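Local coordinates for putative polysaccharide deacetylase (Bdellovibrio bacteriovorus HD100, PDB 5JP6), which probably removes acetyl groups from peptidoglycan as a zinc-dependent carbohydrate esterase of family 4, at residues W60-E63 and F64-S68; G108-E111 and E112-Q116. The protein carries 1 engineered substitution. All coordinates share one frame; numbering follows the deposited sequence.

Interaction 1 (W60-E63 and F64-S68); sequences WRHE and FMVDS
Val66 lays its CG1 methyl over one face of the His62 imidazole, 3.8 Å from the ring centroid, a CH-pi contact between residues four apart on the last turn of helix 53-66. The methyl is displaced toward the rim on the side of CE1 and NE2, each of which lies 3.7 Å from Val66 CG1. Met65 closes on the same ring obliquely: its CE stands 3.8 Å from ND1 of His62. Two torsions bring these groups together. The imidazole swings toward the C-terminal end of the helix because His62 CG lies trans to the backbone N (chi1 -178°), while the Met65 chain runs extended to SD and then bends at chi3 (69°), turning its methyl back to the histidine.

Beneath the side chains the backbone supplies four successive i to i+4 hydrogen bonds. Phe64 N to Trp60 O is the shortest at 2.9 Å; Val66 N meets His62 O at 3.0 Å. The last, Asp67 N to Glu63 O, stretches to 3.2 Å with a less straight N-H...O angle of 136°, as Asp67, whose OD1 is hydrogen-bonded to Ser69 OG just past the helix end, is the first residue to leave helical geometry.

Trp60 and Phe64 serve the inward side of the same turns: the buried Trp60 indole packs edge-to-face with Phe57 and touches helices 24-39 and 71-83, while Phe64 rests on Lys75 and on Ala104 and Leu105 of helix 103-106. Arg61 NH1 reaches Asn102, just before helix 103-106, and Arg71 NE binds the carbonyl of Phe64, so the end of helix 53-66 is tied to the start of helix 71-83, with helix 103-106 packed against Phe64.

Interaction 2 (G108-E111 and E112-Q116); sequences GCKE and ELLAQ
Lys110 O receives the N-H of Leu114 at 2.9 Å in the first turn of helix 110-126. Cys109, at the N-cap position, opens the alpha-helical pattern: its carbonyl O takes Leu113 N at 3.0 Å in an almost straight bond (N-H...O angle 170°). Ala115 N to Glu111 O continues the series.

Cys109 is also half of the disulfide with Cys79, which ties this helix start to helix 71-83. Its SG, set between the backbone N and the carbonyl carbon (chi1 58°), projects alongside Leu113, whose CD1 methyl lies 3.4 Å from the sulfur. Leu113 is buried there against Leu82 and Gln83 of helix 71-83 and Leu90, and Ile97 of helix 94-98 touches Lys110, Leu113 and Leu114 alike.

The Glu112 chain, bent at chi2 (75°), folds back toward the helix start, bringing OE1 to 3.3 Å from CA of Cys109. This carboxylate may gain from the positive end of the helix dipole, though Cys109 O, a second acceptor 3.3 Å from Glu112 OE1, works against it. On the neighbouring flank Lys110 is fully extended, and its NZ makes a long, weak ion pair with Glu100. The chain crosses Leu114 obliquely, CG and CE of Lys110 both touching Leu114 CD1, with CE at 3.8 Å.

Interactions 1 and 2 occupy opposite kinds of helix end: residues 60-68 finish helix 53-66, whereas residues 108-116 begin helix 110-126. Their centres are 22 Å apart and their nearest atoms about 9 Å, so they do not touch. Helix 71-83 joins them indirectly, since it follows interaction 1 in the chain, packs on Trp60 and Phe64, and carries Cys79, the disulfide partner of Cys109 in interaction 2. Both lie on the same side of the chain's centre, in the helical N-terminal part, and away from the zinc site of Asp177, His227 and Tyr280 in the parallel-sheet domain of the NodB-homology fold.

Interaction 1 (W60-E63 and F64-S68)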
loop_
_atom_site.group_PDB
_atom_site.type_symbol
_atom_site.label_atom_id
_atom_site.label_comp_id
_atom_site.label_asym_id
_atom_site.label_seq_id
_atom_site.Cartn_x
_atom_site.Cartn_y
_atom_site.Cartn_z
ATOM N N TRP A 60 -14.766 2.785 -16.403
ATOM C CA TRP A 60 -14.755 3.906 -17.360
ATOM C C TRP A 60 -13.813 3.643 -18.535
ATOM O O TRP A 60 -14.131 3.992 -19.656
ATOM C CB TRP A 60 -14.436 5.265 -16.687
ATOM C CG TRP A 60 -15.557 5.730 -15.806
ATOM C CD1 TRP A 60 -16.914 5.559 -16.032
ATOM C CD2 TRP A 60 -15.449 6.463 -14.591
ATOM N NE1 TRP A 60 -17.632 6.116 -15.018
ATOM C CE2 TRP A 60 -16.770 6.672 -14.111
ATOM C CE3 TRP A 60 -14.374 6.955 -13.845
ATOM C CZ2 TRP A 60 -17.043 7.360 -12.930
ATOM C CZ3 TRP A 60 -14.648 7.636 -12.675
ATOM C CH2 TRP A 60 -15.977 7.834 -12.217
ATOM N N ARG A 61 -12.668 3.016 -18.295
ATOM C CA ARG A 61 -11.812 2.668 -19.410
ATOM C C ARG A 61 -12.544 1.722 -20.353
ATOM O O ARG A 61 -12.410 1.856 -21.566
ATOM C CB ARG A 61 -10.504 2.041 -18.959
ATOM C CG ARG A 61 -9.538 2.990 -18.314
ATOM C CD ARG A 61 -8.137 2.419 -18.175
ATOM N NE ARG A 61 -8.117 1.126 -17.515
ATOM C CZ ARG A 61 -8.054 0.950 -16.191
ATOM N NH1 ARG A 61 -8.047 1.989 -15.354
ATOM N NH2 ARG A 61 -8.032 -0.274 -15.691
ATOM N N HIS A 62 -13.280 0.748 -19.802
ATOM C CA HIS A 62 -14.032 -0.192 -20.636
ATOM C C HIS A 62 -15.125 0.522 -21.432
ATOM O O HIS A 62 -15.245 0.344 -22.645
ATOM C CB HIS A 62 -14.608 -1.314 -19.796
ATOM C CG HIS A 62 -15.343 -2.333 -20.594
ATOM N ND1 HIS A 62 -14.698 -3.368 -21.238
ATOM C CD2 HIS A 62 -16.656 -2.447 -20.904
ATOM C CE1 HIS A 62 -15.590 -4.101 -21.880
ATOM N NE2 HIS A 62 -16.786 -3.563 -21.691
ATOM N N GLU A 63 -15.883 1.389 -20.768
ATOM C CA GLU A 63 -16.953 2.126 -21.446
ATOM C C GLU A 63 -16.424 3.006 -22.571
ATOM O O GLU A 63 -17.014 3.093 -23.651
ATOM C CB GLU A 63 -17.733 2.975 -20.443
ATOM C CG GLU A 63 -18.471 2.117 -19.428
ATOM C CD GLU A 63 -19.287 2.910 -18.443
ATOM O OE1 GLU A 63 -19.121 4.157 -18.350
ATOM O OE2 GLU A 63 -20.118 2.266 -17.765
ATOM N N PHE A 64 -15.294 3.647 -22.287
ATOM C CA PHE A 64 -14.607 4.525 -23.230
ATOM C C PHE A 64 -14.132 3.741 -24.458
ATOM O O PHE A 64 -14.272 4.180 -25.586
ATOM C CB PHE A 64 -13.464 5.193 -22.471
ATOM C CG PHE A 64 -12.741 6.280 -23.210
ATOM C CD1 PHE A 64 -11.726 5.972 -24.110
ATOM C CD2 PHE A 64 -13.018 7.620 -22.963
ATOM C CE1 PHE A 64 -11.038 6.959 -24.761
ATOM C CE2 PHE A 64 -12.306 8.604 -23.602
ATOM C CZ PHE A 64 -11.320 8.279 -24.501
ATOM N N MET A 65 -13.592 2.559 -24.218
ATOM C CA MET A 65 -13.096 1.706 -25.288
ATOM C C MET A 65 -14.263 1.278 -26.179
ATOM O O MET A 65 -14.165 1.312 -27.416
ATOM C CB MET A 65 -12.385 0.477 -24.676
ATOM C CG MET A 65 -11.915 -0.518 -25.726
ATOM S SD MET A 65 -11.011 -1.913 -25.054
ATOM C CE MET A 65 -12.290 -2.794 -24.182
ATOM N N VAL A 66 -15.359 0.827 -25.563
ATOM C CA VAL A 66 -16.367 0.088 -26.335
ATOM C C VAL A 66 -17.378 0.980 -27.042
ATOM O O VAL A 66 -18.120 0.513 -27.887
ATOM C CB VAL A 66 -17.035 -1.034 -25.531
ATOM C CG1 VAL A 66 -15.998 -1.958 -24.898
ATOM C CG2 VAL A 66 -17.989 -0.464 -24.482
ATOM N N ASP A 67 -17.394 2.278 -26.716
ATOM C CA ASP A 67 -18.292 3.213 -27.422
ATOM C C ASP A 67 -17.598 4.528 -27.671
ATOM O O ASP A 67 -17.627 5.428 -26.815
ATOM C CB ASP A 67 -19.585 3.410 -26.649
ATOM C CG ASP A 67 -20.679 4.102 -27.485
ATOM O OD1 ASP A 67 -20.345 4.765 -28.476
ATOM O OD2 ASP A 67 -21.875 4.039 -27.105
ATOM N N SER A 68 -16.984 4.657 -28.844
ATOM C CA SER A 68 -16.211 5.840 -29.142
ATOM C C SER A 68 -17.087 7.092 -29.236
ATOM O O SER A 68 -16.607 8.212 -29.065
ATOM C CB SER A 68 -15.405 5.645 -30.423
ATOM O OG SER A 68 -16.241 5.420 -31.523
#

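Interaction 2 (G108-E111 and E112-Q116)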
loop_
_atom_site.group_PDB
_atom_site.type_symbol
_atom_site.label_atom_id
_atom_site.label_comp_id
_atom_site.label_asym_id
_atom_site.label_seq_id
_atom_site.Cartn_x
_atom_site.Cartn_y
_atom_site.Cartn_z
ATOM N N GLY A 108 -7.613 16.025 -20.588
ATOM C CA GLY A 108 -8.182 17.381 -20.612
ATOM C C GLY A 108 -7.963 18.195 -19.371
ATOM O O GLY A 108 -8.058 19.396 -19.415
ATOM N N CYS A 109 -7.652 17.527 -18.264
ATOM C CA CYS A 109 -7.503 18.232 -16.991
ATOM C C CYS A 109 -6.432 17.662 -16.078
ATOM O O CYS A 109 -6.289 18.137 -14.967
ATOM C CB CYS A 109 -8.849 18.216 -16.231
ATOM S SG CYS A 109 -9.488 16.556 -15.896
ATOM N N LYS A 110 -5.597 16.746 -16.557
ATOM C CA LYS A 110 -4.642 16.080 -15.669
ATOM C C LYS A 110 -3.719 17.071 -14.927
ATOM O O LYS A 110 -3.559 16.997 -13.697
ATOM C CB LYS A 110 -3.806 15.085 -16.469
ATOM C CG LYS A 110 -2.894 14.234 -15.607
ATOM C CD LYS A 110 -2.047 13.327 -16.450
ATOM C CE LYS A 110 -1.010 12.598 -15.601
ATOM N NZ LYS A 110 -0.115 11.738 -16.402
ATOM N N GLU A 111 -3.132 18.002 -15.679
ATOM C CA GLU A 111 -2.170 18.950 -15.093
ATOM C C GLU A 111 -2.844 19.789 -13.998
ATOM O O GLU A 111 -2.279 20.011 -12.913
ATOM C CB GLU A 111 -1.569 19.827 -16.181
ATOM C CG GLU A 111 -0.458 20.735 -15.682
ATOM C CD GLU A 111 0.153 21.615 -16.768
ATOM O OE1 GLU A 111 -0.353 21.616 -17.911
ATOM O OE2 GLU A 111 1.147 22.314 -16.463
ATOM N N GLU A 112 -4.075 20.213 -14.251
ATOM C CA GLU A 112 -4.785 21.065 -13.315
ATOM C C GLU A 112 -5.136 20.288 -12.047
ATOM O O GLU A 112 -5.028 20.797 -10.937
ATOM C CB GLU A 112 -6.070 21.618 -13.959
ATOM C CG GLU A 112 -5.838 22.631 -15.071
ATOM C CD GLU A 112 -5.346 22.060 -16.435
ATOM O OE1 GLU A 112 -5.400 20.819 -16.728
ATOM O OE2 GLU A 112 -4.900 22.906 -17.266
ATOM N N LEU A 113 -5.604 19.052 -12.223
ATOM C CA LEU A 113 -5.942 18.213 -11.072
ATOM C C LEU A 113 -4.710 17.917 -10.229
ATOM O O LEU A 113 -4.753 18.004 -9.000
ATOM C CB LEU A 113 -6.614 16.899 -11.512
ATOM C CG LEU A 113 -8.008 17.087 -12.176
ATOM C CD1 LEU A 113 -8.531 15.733 -12.692
ATOM C CD2 LEU A 113 -9.021 17.708 -11.214
ATOM N N LEU A 114 -3.607 17.585 -10.887
ATOM C CA LEU A 114 -2.426 17.230 -10.137
ATOM C C LEU A 114 -1.852 18.493 -9.450
ATOM O O LEU A 114 -1.293 18.393 -8.359
ATOM C CB LEU A 114 -1.391 16.472 -10.968
ATOM C CG LEU A 114 -1.837 15.076 -11.431
ATOM C CD1 LEU A 114 -0.705 14.434 -12.232
ATOM C CD2 LEU A 114 -2.254 14.210 -10.233
ATOM N N ALA A 115 -2.021 19.689 -10.052
ATOM C CA ALA A 115 -1.588 20.918 -9.392
ATOM C C ALA A 115 -2.400 21.111 -8.073
ATOM O O ALA A 115 -1.857 21.534 -7.058
ATOM C CB ALA A 115 -1.723 22.128 -10.337
ATOM N N GLN A 116 -3.707 20.816 -8.097
ATOM C CA GLN A 116 -4.581 20.960 -6.910
ATOM C C GLN A 116 -4.112 20.000 -5.825
ATOM O O GLN A 116 -3.986 20.380 -4.669
ATOM C CB GLN A 116 -6.076 20.690 -7.237
ATOM C CG GLN A 116 -6.800 21.809 -7.945
ATOM C CD GLN A 116 -6.977 22.998 -7.033
ATOM O OE1 GLN A 116 -6.370 24.056 -7.256
ATOM N NE2 GLN A 116 -7.765 22.822 -5.944
#